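Long-range contacts in gentamicin resistance protein (Enterococcus gallinarum, PDB 6CTZ), which probably confers aminoglycoside resistance by transferring phosphate from a guanine nucleotide to the 2''-hydroxyl of antibiotics such as gentamicin and kanamycin: residues V267-E272 with I286-E291; E162-Y167 with E291-N296; D37-F42 with Y88-G93. The protein carries 2 engineered substitutions. All blocks are in the same frame, centred on the assembly; numbering follows the deposited sequence.

Contact 3 lies in the strand-rich nucleotide lobe, on the opposite side of the chain's centre from contacts 1 and 2, which belong to the helical lobe; its centre lies about 32 Å from that of contact 1 and about 41 Å from that of contact 2. Contacts 1 and 2 share helix 279-296 and touch through L164, which packs on L289 and E290. Contact 1 is largely buried and joined by apolar side chains alone, with kanamycin along one flank. Contact 2, farther out and only partly buried, adds a tyrosine hydroxyl gripped by two polar groups. Contact 3 depends on paired strand backbones, and its side chains reach GDP directly, so chemistry follows location.

Contact 1. Residues V267-E272 with I286-E291; sequences VSYLLE and IELLEE. Unlike the reference sequence in segment 286-291: I286 (reference Leu). With KAN (kanamycin a), chain E.
The helical hairpin flanking the kanamycin pocket brings Y269 and L288 together beside the antibiotic and closes L270 against I286 and L289 deeper down. Its two segments run nearly antiparallel, at 169°, with axes approaching to 9.2 Å. In Y269, CB points toward the neighbouring helix, and with CG anti to the backbone N (chi1 -174°) the ring lies against both L288 and the drug. Kanamycin C2 lies 3.8 Å above the ring plane, over its centre, so the sugar that carries N1 on C6 packs over this face. L288 approaches the same ring obliquely: its CD1 is 3.6 Å from Y269 CE2, and the same methyl is 3.4 Å from kanamycin O7. One leucine branch therefore touches both the aromatic wall and the sugar. The tyrosine hydroxyl is hydrogen-bonded to E284 OE1, which ties the ring to an earlier turn of the partner helix, and W281 meets the ring as well. In aminoglycoside phosphotransferases, whose fold resembles that of protein kinases, the helical lobe supplies much of the substrate site; here Q266 also hydrogen-bonds kanamycin. No hydrogen bond crosses between the segments, and away from the drug leucine, isoleucine and valine make the contact. The CD2 methyl of L270 touches two partners, 3.6 Å from I286 CD1 and 3.6 Å from L289 CD1; the L270 and L289 side chains meet at about a right angle. I286, leucine in the reference sequence, starts out away from the opposite helix, and only its terminal CD1 returns to make this touch. The other branch of L289 places CD2 3.8 Å from V267 N, while V267, whose CB points away from this helix, also touches L148 and V152 of helix 141-155 and L168 of helix 162-176.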
loop_
_atom_site.group_PDB
_atom_site.type_symbol
_atom_site.label_atom_id
_atom_site.label_comp_id
_atom_site.label_asym_id
_atom_site.label_seq_id
_atom_site.Cartn_x
_atom_site.Cartn_y
_atom_site.Cartn_z
ATOM N N VAL A 267 12.161 9.237 -0.486
ATOM C CA VAL A 267 12.387 10.219 0.565
ATOM C C VAL A 267 11.645 9.784 1.811
ATOM O O VAL A 267 12.193 9.815 2.877
ATOM C CB VAL A 267 11.857 11.602 0.130
ATOM C CG1 VAL A 267 11.734 12.571 1.269
ATOM C CG2 VAL A 267 12.730 12.145 -0.934
ATOM N N SER A 268 10.403 9.377 1.674
ATOM C CA SER A 268 9.603 8.939 2.775
ATOM C C SER A 268 10.214 7.740 3.481
ATOM O O SER A 268 10.179 7.668 4.668
ATOM C CB SER A 268 8.213 8.561 2.322
ATOM O OG SER A 268 7.456 9.671 1.989
ATOM N N TYR A 269 10.755 6.823 2.721
ATOM C CA TYR A 269 11.397 5.641 3.281
ATOM C C TYR A 269 12.603 6.027 4.124
ATOM O O TYR A 269 12.788 5.508 5.229
ATOM C CB TYR A 269 11.805 4.712 2.141
ATOM C CG TYR A 269 12.359 3.382 2.587
ATOM C CD1 TYR A 269 11.543 2.433 3.194
ATOM C CD2 TYR A 269 13.693 3.063 2.378
ATOM C CE1 TYR A 269 12.043 1.211 3.593
ATOM C CE2 TYR A 269 14.203 1.836 2.773
ATOM C CZ TYR A 269 13.376 0.915 3.380
ATOM O OH TYR A 269 13.883 -0.304 3.771
ATOM N N LEU A 270 13.426 6.951 3.626
ATOM C CA LEU A 270 14.550 7.446 4.411
ATOM C C LEU A 270 14.075 8.145 5.680
ATOM O O LEU A 270 14.658 7.956 6.752
ATOM C CB LEU A 270 15.404 8.384 3.561
ATOM C CG LEU A 270 16.562 9.063 4.290
ATOM C CD1 LEU A 270 17.461 8.022 4.944
ATOM C CD2 LEU A 270 17.336 9.917 3.314
ATOM N N LEU A 271 13.014 8.954 5.583
ATOM C CA LEU A 271 12.512 9.648 6.768
ATOM C C LEU A 271 12.061 8.666 7.843
ATOM O O LEU A 271 12.230 8.926 9.042
ATOM C CB LEU A 271 11.377 10.592 6.385
ATOM C CG LEU A 271 11.829 11.943 5.837
ATOM C CD1 LEU A 271 10.644 12.691 5.275
ATOM C CD2 LEU A 271 12.502 12.750 6.935
ATOM N N GLU A 272 11.478 7.537 7.437
ATOM C CA GLU A 272 11.102 6.511 8.405
ATOM C C GLU A 272 12.329 5.934 9.097
ATOM O O GLU A 272 12.303 5.677 10.308
ATOM C CB GLU A 272 10.308 5.403 7.714
ATOM C CG GLU A 272 8.932 5.820 7.232
ATOM C CD GLU A 272 7.895 5.843 8.341
ATOM O OE1 GLU A 272 6.790 6.378 8.100
ATOM O OE2 GLU A 272 8.175 5.323 9.443
ATOM N N ILE A 286 19.599 6.335 1.887
ATOM C CA ILE A 286 20.473 7.232 1.133
ATOM C C ILE A 286 20.868 6.588 -0.190
ATOM O O ILE A 286 20.874 7.240 -1.242
ATOM C CB ILE A 286 21.706 7.619 1.974
ATOM C CG1 ILE A 286 21.294 8.403 3.225
ATOM C CG2 ILE A 286 22.683 8.427 1.142
ATOM C CD1 ILE A 286 20.933 9.853 2.964
ATOM N N GLU A 287 21.178 5.291 -0.158
ATOM C CA GLU A 287 21.550 4.581 -1.376
ATOM C C GLU A 287 20.383 4.507 -2.354
ATOM O O GLU A 287 20.578 4.626 -3.570
ATOM C CB GLU A 287 22.050 3.181 -1.016
ATOM C CG GLU A 287 22.878 2.506 -2.095
ATOM C CD GLU A 287 23.571 1.254 -1.588
ATOM O OE1 GLU A 287 24.171 0.526 -2.407
ATOM O OE2 GLU A 287 23.514 1.000 -0.365
ATOM N N LEU A 288 19.161 4.305 -1.847
ATOM C CA LEU A 288 17.996 4.259 -2.723
ATOM C C LEU A 288 17.758 5.604 -3.401
ATOM O O LEU A 288 17.323 5.653 -4.557
ATOM C CB LEU A 288 16.766 3.820 -1.935
ATOM C CG LEU A 288 16.791 2.355 -1.505
ATOM C CD1 LEU A 288 15.721 2.068 -0.466
ATOM C CD2 LEU A 288 16.619 1.453 -2.724
ATOM N N LEU A 289 18.030 6.705 -2.694
ATOM C CA LEU A 289 17.905 8.025 -3.308
ATOM C C LEU A 289 18.914 8.201 -4.434
ATOM O O LEU A 289 18.574 8.716 -5.506
ATOM C CB LEU A 289 18.083 9.120 -2.254
ATOM C CG LEU A 289 16.944 9.355 -1.260
ATOM C CD1 LEU A 289 17.322 10.459 -0.284
ATOM C CD2 LEU A 289 15.658 9.698 -1.997
ATOM N N GLU A 290 20.164 7.785 -4.204
ATOM C CA GLU A 290 21.171 7.845 -5.260
ATOM C C GLU A 290 20.761 7.002 -6.461
ATOM O O GLU A 290 20.932 7.423 -7.610
ATOM C CB GLU A 290 22.528 7.394 -4.714
ATOM C CG GLU A 290 23.058 8.264 -3.576
ATOM C CD GLU A 290 24.396 7.785 -3.042
ATOM O OE1 GLU A 290 25.364 8.573 -3.059
ATOM O OE2 GLU A 290 24.480 6.619 -2.604
ATOM N N GLU A 291 20.191 5.820 -6.214
ATOM C CA GLU A 291 19.751 4.964 -7.313
ATOM C C GLU A 291 18.569 5.572 -8.062
ATOM O O GLU A 291 18.467 5.431 -9.285
ATOM C CB GLU A 291 19.403 3.571 -6.792
ATOM C CG GLU A 291 20.581 2.858 -6.151
ATOM C CD GLU A 291 20.255 1.441 -5.726
ATOM O OE1 GLU A 291 21.195 0.626 -5.606
ATOM O OE2 GLU A 291 19.062 1.138 -5.513
HETATM C C1 KAN E . 10.579 0.475 0.300
HETATM C C2 KAN E . 11.564 1.292 -0.536
HETATM C C3 KAN E . 12.173 0.409 -1.605
HETATM C C4 KAN E . 12.867 -0.746 -0.899
HETATM C C5 KAN E . 11.885 -1.530 -0.033
HETATM C C6 KAN E . 12.584 -2.637 0.750
HETATM C C7 KAN E . 5.396 -0.604 0.055
HETATM C C8 KAN E . 6.158 -0.115 1.283
HETATM C C9 KAN E . 7.505 0.483 0.864
HETATM C C10 KAN E . 8.340 -0.509 0.053
HETATM C C11 KAN E . 7.536 -1.038 -1.137
HETATM C C12 KAN E . 6.215 -1.651 -0.690
HETATM C C13 KAN E . 5.551 1.121 3.285
HETATM C C14 KAN E . 4.244 1.421 4.001
HETATM C C15 KAN E . 3.603 2.653 3.357
HETATM C C16 KAN E . 4.583 3.820 3.398
HETATM C C17 KAN E . 5.896 3.411 2.759
HETATM C C18 KAN E . 6.911 4.531 2.920
HETATM N N1 KAN E . 11.597 -3.296 1.585
HETATM N N2 KAN E . 8.296 -2.032 -1.888
HETATM N N3 KAN E . 4.104 -1.149 0.467
HETATM N N4 KAN E . 2.356 3.037 4.008
HETATM O O5 KAN E . 11.164 -0.695 0.881
HETATM O O6 KAN E . 10.864 2.382 -1.143
HETATM O O7 KAN E . 13.121 1.139 -2.391
HETATM O O8 KAN E . 13.436 -1.613 -1.882
HETATM O O9 KAN E . 9.472 0.131 -0.538
HETATM O O10 KAN E . 8.248 0.839 2.041
HETATM O O11 KAN E . 5.311 0.863 1.902
HETATM O O12 KAN E . 6.406 2.255 3.402
HETATM O O13 KAN E . 3.414 0.259 3.918
HETATM O O14 KAN E . 4.082 4.961 2.680
HETATM O O15 KAN E . 8.145 4.139 2.309
#

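Contact 2. Residues E162-Y167 with E291-N296; sequences ESLRDY and EDKANN
K293 lays its aliphatic chain along one face of the Y167 ring. Its CB sits 3.6 Å from the Y167 ring centroid and only 8° off the ring normal, a CH-pi contact. From there the lysine chain and the tyrosine slide past each other in opposite directions: K293 CG is 3.6 Å from Y167 CD1, and K293 CD is 3.6 Å from Y167 CB. A bend at the last torsion then carries NZ away from the ring. L164 borders the same lysine, its CD1 3.9 Å from K293 CD, and reaches back to L289 and E290. These side chains meet where the start of helix 162-176 crosses the C-terminal end of helix 279-296 at 65°, their local axes 10.7 Å apart. At the far end of the ring, Y167 OH donates to D292 OD2 at 2.6 Å, meeting that oxygen from above the carboxylate plane. The same hydroxyl accepts from N296 ND2 at 3.0 Å; the bond is nearly straight, and the amide plane, which contains the hydroxyl oxygen, is turned 27° from the ring. OD2 is also hydrogen-bonded to T263 OG1 of helix 251-276. The phenol is thus both donor and acceptor, which fixes its hydroxyl hydrogen toward D292, and two hydroxyl partners on one buried carboxylate oxygen would be expected to stabilise its negative charge.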
loop_
_atom_site.group_PDB
_atom_site.type_symbol
_atom_site.label_atom_id
_atom_site.label_comp_id
_atom_site.label_asym_id
_atom_site.label_seq_id
_atom_site.Cartn_x
_atom_site.Cartn_y
_atom_site.Cartn_z
ATOM N N GLU A 162 25.433 17.831 -2.209
ATOM C CA GLU A 162 24.625 18.920 -2.751
ATOM C C GLU A 162 24.050 18.583 -4.121
ATOM O O GLU A 162 22.973 19.075 -4.475
ATOM C CB GLU A 162 25.425 20.221 -2.769
ATOM C CG GLU A 162 25.637 20.731 -1.360
ATOM C CD GLU A 162 26.601 21.887 -1.244
ATOM O OE1 GLU A 162 27.141 22.348 -2.275
ATOM O OE2 GLU A 162 26.822 22.328 -0.093
ATOM N N SER A 163 24.731 17.737 -4.897
ATOM C CA SER A 163 24.197 17.354 -6.202
ATOM C C SER A 163 22.929 16.513 -6.069
ATOM O O SER A 163 22.008 16.633 -6.888
ATOM C CB SER A 163 25.253 16.589 -6.989
ATOM O OG SER A 163 25.612 15.406 -6.303
ATOM N N LEU A 164 22.836 15.663 -5.049
ATOM C CA LEU A 164 21.642 14.857 -4.815
ATOM C C LEU A 164 20.571 15.755 -4.270
ATOM O O LEU A 164 19.430 15.560 -4.607
ATOM C CB LEU A 164 21.937 13.675 -3.929
ATOM C CG LEU A 164 20.764 12.703 -3.713
ATOM C CD1 LEU A 164 20.203 12.140 -5.013
ATOM C CD2 LEU A 164 21.264 11.570 -2.852
ATOM N N ARG A 165 20.924 16.740 -3.431
ATOM C CA ARG A 165 19.953 17.738 -2.991
ATOM C C ARG A 165 19.371 18.492 -4.180
ATOM O O ARG A 165 18.155 18.708 -4.251
ATOM C CB ARG A 165 20.595 18.721 -2.007
ATOM C CG ARG A 165 19.617 19.770 -1.488
ATOM C CD ARG A 165 20.278 20.708 -0.499
ATOM N NE ARG A 165 21.184 21.638 -1.158
ATOM C CZ ARG A 165 22.151 22.304 -0.534
ATOM N NH1 ARG A 165 22.360 22.127 0.769
ATOM N NH2 ARG A 165 22.924 23.133 -1.220
ATOM N N ASP A 166 20.227 18.892 -5.127
ATOM C CA ASP A 166 19.751 19.583 -6.321
ATOM C C ASP A 166 18.761 18.722 -7.094
ATOM O O ASP A 166 17.751 19.225 -7.595
ATOM C CB ASP A 166 20.926 19.958 -7.228
ATOM C CG ASP A 166 21.882 20.959 -6.590
ATOM O OD1 ASP A 166 21.507 21.625 -5.600
ATOM O OD2 ASP A 166 23.018 21.080 -7.094
ATOM N N TYR A 167 19.044 17.421 -7.207
ATOM C CA TYR A 167 18.123 16.500 -7.870
ATOM C C TYR A 167 16.778 16.452 -7.155
ATOM O O TYR A 167 15.722 16.556 -7.786
ATOM C CB TYR A 167 18.746 15.104 -7.938
ATOM C CG TYR A 167 17.782 14.011 -8.327
ATOM C CD1 TYR A 167 17.388 13.850 -9.645
ATOM C CD2 TYR A 167 17.261 13.138 -7.372
ATOM C CE1 TYR A 167 16.499 12.846 -10.012
ATOM C CE2 TYR A 167 16.372 12.131 -7.730
ATOM C CZ TYR A 167 15.998 11.991 -9.054
ATOM O OH TYR A 167 15.118 11.003 -9.424
ATOM N N GLU A 291 20.191 5.820 -6.214
ATOM C CA GLU A 291 19.751 4.964 -7.313
ATOM C C GLU A 291 18.569 5.572 -8.062
ATOM O O GLU A 291 18.467 5.431 -9.285
ATOM C CB GLU A 291 19.403 3.571 -6.792
ATOM C CG GLU A 291 20.581 2.858 -6.151
ATOM C CD GLU A 291 20.255 1.441 -5.726
ATOM O OE1 GLU A 291 21.195 0.626 -5.606
ATOM O OE2 GLU A 291 19.062 1.138 -5.513
ATOM N N ASP A 292 17.660 6.241 -7.347
ATOM C CA ASP A 292 16.544 6.914 -8.007
ATOM C C ASP A 292 17.049 7.944 -9.014
ATOM O O ASP A 292 16.575 8.003 -10.156
ATOM C CB ASP A 292 15.655 7.576 -6.954
ATOM C CG ASP A 292 14.337 8.058 -7.520
ATOM O OD1 ASP A 292 13.452 7.214 -7.758
ATOM O OD2 ASP A 292 14.173 9.282 -7.710
ATOM N N LYS A 293 18.026 8.763 -8.608
ATOM C CA LYS A 293 18.592 9.753 -9.517
ATOM C C LYS A 293 19.282 9.083 -10.696
ATOM O O LYS A 293 19.103 9.496 -11.848
ATOM C CB LYS A 293 19.566 10.655 -8.758
ATOM C CG LYS A 293 20.296 11.664 -9.633
ATOM C CD LYS A 293 21.202 12.555 -8.793
ATOM C CE LYS A 293 21.862 13.646 -9.628
ATOM N NZ LYS A 293 22.854 13.100 -10.597
ATOM N N ALA A 294 20.066 8.036 -10.428
ATOM C CA ALA A 294 20.790 7.362 -11.501
ATOM C C ALA A 294 19.836 6.696 -12.484
ATOM O O ALA A 294 20.093 6.677 -13.693
ATOM C CB ALA A 294 21.768 6.344 -10.914
ATOM N N ASN A 295 18.721 6.156 -11.987
ATOM C CA ASN A 295 17.775 5.482 -12.872
ATOM C C ASN A 295 17.026 6.463 -13.766
ATOM O O ASN A 295 16.709 6.131 -14.914
ATOM C CB ASN A 295 16.782 4.651 -12.060
ATOM C CG ASN A 295 17.420 3.426 -11.434
ATOM O OD1 ASN A 295 18.511 3.008 -11.828
ATOM N ND2 ASN A 295 16.740 2.838 -10.459
ATOM N N ASN A 296 16.736 7.665 -13.270
ATOM C CA ASN A 296 15.945 8.618 -14.040
ATOM C C ASN A 296 16.772 9.459 -15.003
ATOM O O ASN A 296 16.285 9.794 -16.088
ATOM C CB ASN A 296 15.133 9.518 -13.106
ATOM C CG ASN A 296 13.982 8.781 -12.454
ATOM O OD1 ASN A 296 13.314 7.968 -13.091
ATOM N ND2 ASN A 296 13.751 9.050 -11.181
#

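Contact 3. Residues D37-F42 with Y88-G93; sequences DWVFRF and YRKVQG. With GDP (guanosine-5'-diphosphate), chain B.
Y88 holds the less common first torsion that sets CG between its backbone N and carbonyl carbon (chi1 55°), which lays its ring against V39, with its hydroxyl at the guanine. V39 CB lies 3.9 Å from the Y88 ring centroid, over the face, and Y88 OH donates to GDP N7 at 2.7 Å. In the backbone, V39 and Y88 form an antiparallel hydrogen-bonded pair, with V39 N 2.8 Å from Y88 O. K90 N extends the pairing to D37 O, at 2.9 Å. On the other sheet face, R89 CG sits 3.8 Å from the centroid of the W38 six-membered ring, and its guanidinium plane is turned 39° from the indole. V91 N hydrogen-bonds GDP O6 at 2.9 Å, and GDP N1 makes a weak bond back to V91 O, as at a kinase hinge. R41 reaches the alpha phosphate through NE, 2.7 Å from GDP O1A, while its NH1 forms a salt bridge with E55 of helix 46-62, recalling the strand-to-helix lysine-glutamate pair of protein kinases, with arginine replacing the lysine. Strand 38-43 lies between strands 29-34 and 83-89; F40 and F42 pack on helix 2-11, and W38 meets Y75 of strand 73-78 edge-to-face.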
loop_
_atom_site.group_PDB
_atom_site.type_symbol
_atom_site.label_atom_id
_atom_site.label_comp_id
_atom_site.label_asym_id
_atom_site.label_seq_id
_atom_site.Cartn_x
_atom_site.Cartn_y
_atom_site.Cartn_z
ATOM N N ASP A 37 -5.848 -21.258 9.562
ATOM C CA ASP A 37 -7.057 -20.772 8.911
ATOM C C ASP A 37 -7.383 -19.316 9.193
ATOM O O ASP A 37 -8.002 -18.671 8.344
ATOM C CB ASP A 37 -8.275 -21.607 9.346
ATOM C CG ASP A 37 -8.170 -23.054 8.930
ATOM O OD1 ASP A 37 -7.351 -23.361 8.038
ATOM O OD2 ASP A 37 -8.915 -23.881 9.492
ATOM N N TRP A 38 -7.027 -18.790 10.363
ATOM C CA TRP A 38 -7.500 -17.487 10.814
ATOM C C TRP A 38 -6.319 -16.546 10.964
ATOM O O TRP A 38 -5.362 -16.858 11.679
ATOM C CB TRP A 38 -8.211 -17.602 12.162
ATOM C CG TRP A 38 -9.522 -18.299 12.075
ATOM C CD1 TRP A 38 -9.787 -19.595 12.404
ATOM C CD2 TRP A 38 -10.759 -17.735 11.620
ATOM N NE1 TRP A 38 -11.115 -19.870 12.187
ATOM C CE2 TRP A 38 -11.734 -18.746 11.704
ATOM C CE3 TRP A 38 -11.132 -16.470 11.149
ATOM C CZ2 TRP A 38 -13.062 -18.534 11.337
ATOM C CZ3 TRP A 38 -12.448 -16.260 10.782
ATOM C CH2 TRP A 38 -13.399 -17.287 10.881
ATOM N N VAL A 39 -6.406 -15.395 10.326
ATOM C CA VAL A 39 -5.407 -14.386 10.500
ATOM C C VAL A 39 -5.868 -13.441 11.616
ATOM O O VAL A 39 -6.925 -12.899 11.536
ATOM C CB VAL A 39 -5.211 -13.534 9.195
ATOM C CG1 VAL A 39 -4.235 -12.397 9.437
ATOM C CG2 VAL A 39 -4.795 -14.403 8.030
ATOM N N PHE A 40 -5.086 -13.305 12.659
ATOM C CA PHE A 40 -5.324 -12.290 13.676
ATOM C C PHE A 40 -4.295 -11.183 13.511
ATOM O O PHE A 40 -3.087 -11.447 13.438
ATOM C CB PHE A 40 -5.366 -12.873 15.092
ATOM C CG PHE A 40 -6.673 -13.520 15.399
ATOM C CD1 PHE A 40 -6.907 -14.841 15.043
ATOM C CD2 PHE A 40 -7.699 -12.784 15.971
ATOM C CE1 PHE A 40 -8.131 -15.437 15.304
ATOM C CE2 PHE A 40 -8.922 -13.367 16.224
ATOM C CZ PHE A 40 -9.142 -14.691 15.882
ATOM N N ARG A 41 -4.786 -9.952 13.409
ATOM C CA ARG A 41 -3.976 -8.829 12.964
ATOM C C ARG A 41 -4.041 -7.741 14.025
ATOM O O ARG A 41 -5.129 -7.230 14.335
ATOM C CB ARG A 41 -4.486 -8.336 11.612
ATOM C CG ARG A 41 -3.621 -7.286 10.946
ATOM C CD ARG A 41 -4.245 -7.000 9.605
ATOM N NE ARG A 41 -3.718 -5.909 8.794
ATOM C CZ ARG A 41 -4.370 -4.768 8.585
ATOM N NH1 ARG A 41 -5.505 -4.508 9.228
ATOM N NH2 ARG A 41 -3.894 -3.881 7.723
ATOM N N PHE A 42 -2.877 -7.396 14.571
ATOM C CA PHE A 42 -2.751 -6.562 15.760
ATOM C C PHE A 42 -2.031 -5.269 15.415
ATOM O O PHE A 42 -0.855 -5.313 15.013
ATOM C CB PHE A 42 -1.955 -7.318 16.824
ATOM C CG PHE A 42 -2.656 -8.536 17.356
ATOM C CD1 PHE A 42 -3.519 -8.441 18.440
ATOM C CD2 PHE A 42 -2.444 -9.777 16.778
ATOM C CE1 PHE A 42 -4.163 -9.567 18.937
ATOM C CE2 PHE A 42 -3.081 -10.906 17.269
ATOM C CZ PHE A 42 -3.944 -10.799 18.349
ATOM N N TYR A 88 -9.694 -12.613 10.683
ATOM C CA TYR A 88 -10.340 -12.908 9.442
ATOM C C TYR A 88 -9.841 -14.205 8.836
ATOM O O TYR A 88 -8.743 -14.541 9.074
ATOM C CB TYR A 88 -10.181 -11.750 8.430
ATOM C CG TYR A 88 -8.766 -11.261 8.102
ATOM C CD1 TYR A 88 -8.190 -10.273 8.834
ATOM C CD2 TYR A 88 -8.073 -11.732 7.008
ATOM C CE1 TYR A 88 -6.967 -9.766 8.514
ATOM C CE2 TYR A 88 -6.822 -11.221 6.691
ATOM C CZ TYR A 88 -6.306 -10.229 7.445
ATOM O OH TYR A 88 -5.091 -9.665 7.167
ATOM N N ARG A 89 -10.679 -14.890 8.086
ATOM C CA ARG A 89 -10.250 -16.108 7.420
ATOM C C ARG A 89 -9.127 -15.692 6.467
ATOM O O ARG A 89 -9.253 -14.745 5.758
ATOM C CB ARG A 89 -11.372 -16.780 6.623
ATOM C CG ARG A 89 -12.385 -17.532 7.478
ATOM C CD ARG A 89 -13.127 -18.664 6.766
ATOM N NE ARG A 89 -13.821 -19.532 7.746
ATOM C CZ ARG A 89 -13.280 -20.607 8.332
ATOM N NH1 ARG A 89 -12.073 -20.994 8.060
ATOM N NH2 ARG A 89 -13.976 -21.308 9.218
ATOM N N LYS A 90 -8.054 -16.448 6.454
ATOM C CA LYS A 90 -6.917 -16.133 5.610
ATOM C C LYS A 90 -7.373 -15.906 4.172
ATOM O O LYS A 90 -8.166 -16.675 3.618
ATOM C CB LYS A 90 -5.917 -17.285 5.683
ATOM C CG LYS A 90 -4.589 -16.966 5.046
ATOM C CD LYS A 90 -3.599 -18.103 5.225
ATOM C CE LYS A 90 -3.992 -19.320 4.418
ATOM N NZ LYS A 90 -2.887 -20.323 4.374
ATOM N N VAL A 91 -6.904 -14.813 3.582
ATOM C CA VAL A 91 -7.158 -14.597 2.169
ATOM C C VAL A 91 -6.246 -15.565 1.427
ATOM O O VAL A 91 -5.024 -15.550 1.604
ATOM C CB VAL A 91 -6.918 -13.128 1.791
ATOM C CG1 VAL A 91 -7.168 -12.890 0.305
ATOM C CG2 VAL A 91 -7.825 -12.218 2.625
ATOM N N GLN A 92 -6.839 -16.459 0.660
ATOM C CA GLN A 92 -6.067 -17.605 0.215
ATOM C C GLN A 92 -5.203 -17.239 -0.976
ATOM O O GLN A 92 -5.452 -16.262 -1.690
ATOM C CB GLN A 92 -6.976 -18.784 -0.125
ATOM C CG GLN A 92 -7.707 -19.375 1.079
ATOM C CD GLN A 92 -6.794 -20.142 2.026
ATOM O OE1 GLN A 92 -5.749 -20.664 1.624
ATOM N NE2 GLN A 92 -7.191 -20.218 3.292
ATOM N N GLY A 93 -4.160 -18.028 -1.164
ATOM C CA GLY A 93 -3.269 -17.862 -2.284
ATOM C C GLY A 93 -1.839 -17.646 -1.839
ATOM O O GLY A 93 -1.507 -17.656 -0.655
HETATM P PB GDP B . 0.848 -3.646 7.583
HETATM O O1B GDP B . -0.356 -2.736 7.554
HETATM O O2B GDP B . 1.637 -3.595 6.291
HETATM O O3B GDP B . 1.686 -3.442 8.825
HETATM O O3A GDP B . 0.238 -5.137 7.743
HETATM P PA GDP B . -0.491 -6.063 6.631
HETATM O O1A GDP B . -1.980 -5.906 6.702
HETATM O O2A GDP B . 0.111 -5.805 5.261
HETATM O "O5'" GDP B . -0.134 -7.543 7.198
HETATM C "C5'" GDP B . 1.228 -7.885 7.415
HETATM C "C4'" GDP B . 1.577 -9.077 6.556
HETATM O "O4'" GDP B . 0.844 -10.210 7.022
HETATM C "C3'" GDP B . 1.191 -8.952 5.092
HETATM O "O3'" GDP B . 2.131 -8.185 4.333
HETATM C "C2'" GDP B . 1.200 -10.404 4.685
HETATM O "O2'" GDP B . 2.543 -10.874 4.536
HETATM C "C1'" GDP B . 0.624 -11.079 5.919
HETATM N N9 GDP B . -0.835 -11.248 5.768
HETATM C C8 GDP B . -1.820 -10.482 6.290
HETATM N N7 GDP B . -3.028 -10.980 5.919
HETATM C C5 GDP B . -2.805 -12.072 5.162
HETATM C C6 GDP B . -3.616 -13.059 4.439
HETATM O O6 GDP B . -4.861 -13.002 4.464
HETATM N N1 GDP B . -2.959 -14.025 3.780
HETATM C C2 GDP B . -1.612 -14.120 3.738
HETATM N N2 GDP B . -1.040 -15.134 3.061
HETATM N N3 GDP B . -0.800 -13.243 4.370
HETATM C C4 GDP B . -1.357 -12.239 5.078
HETATM O O HOH W 1 -9.553 -20.136 6.513
#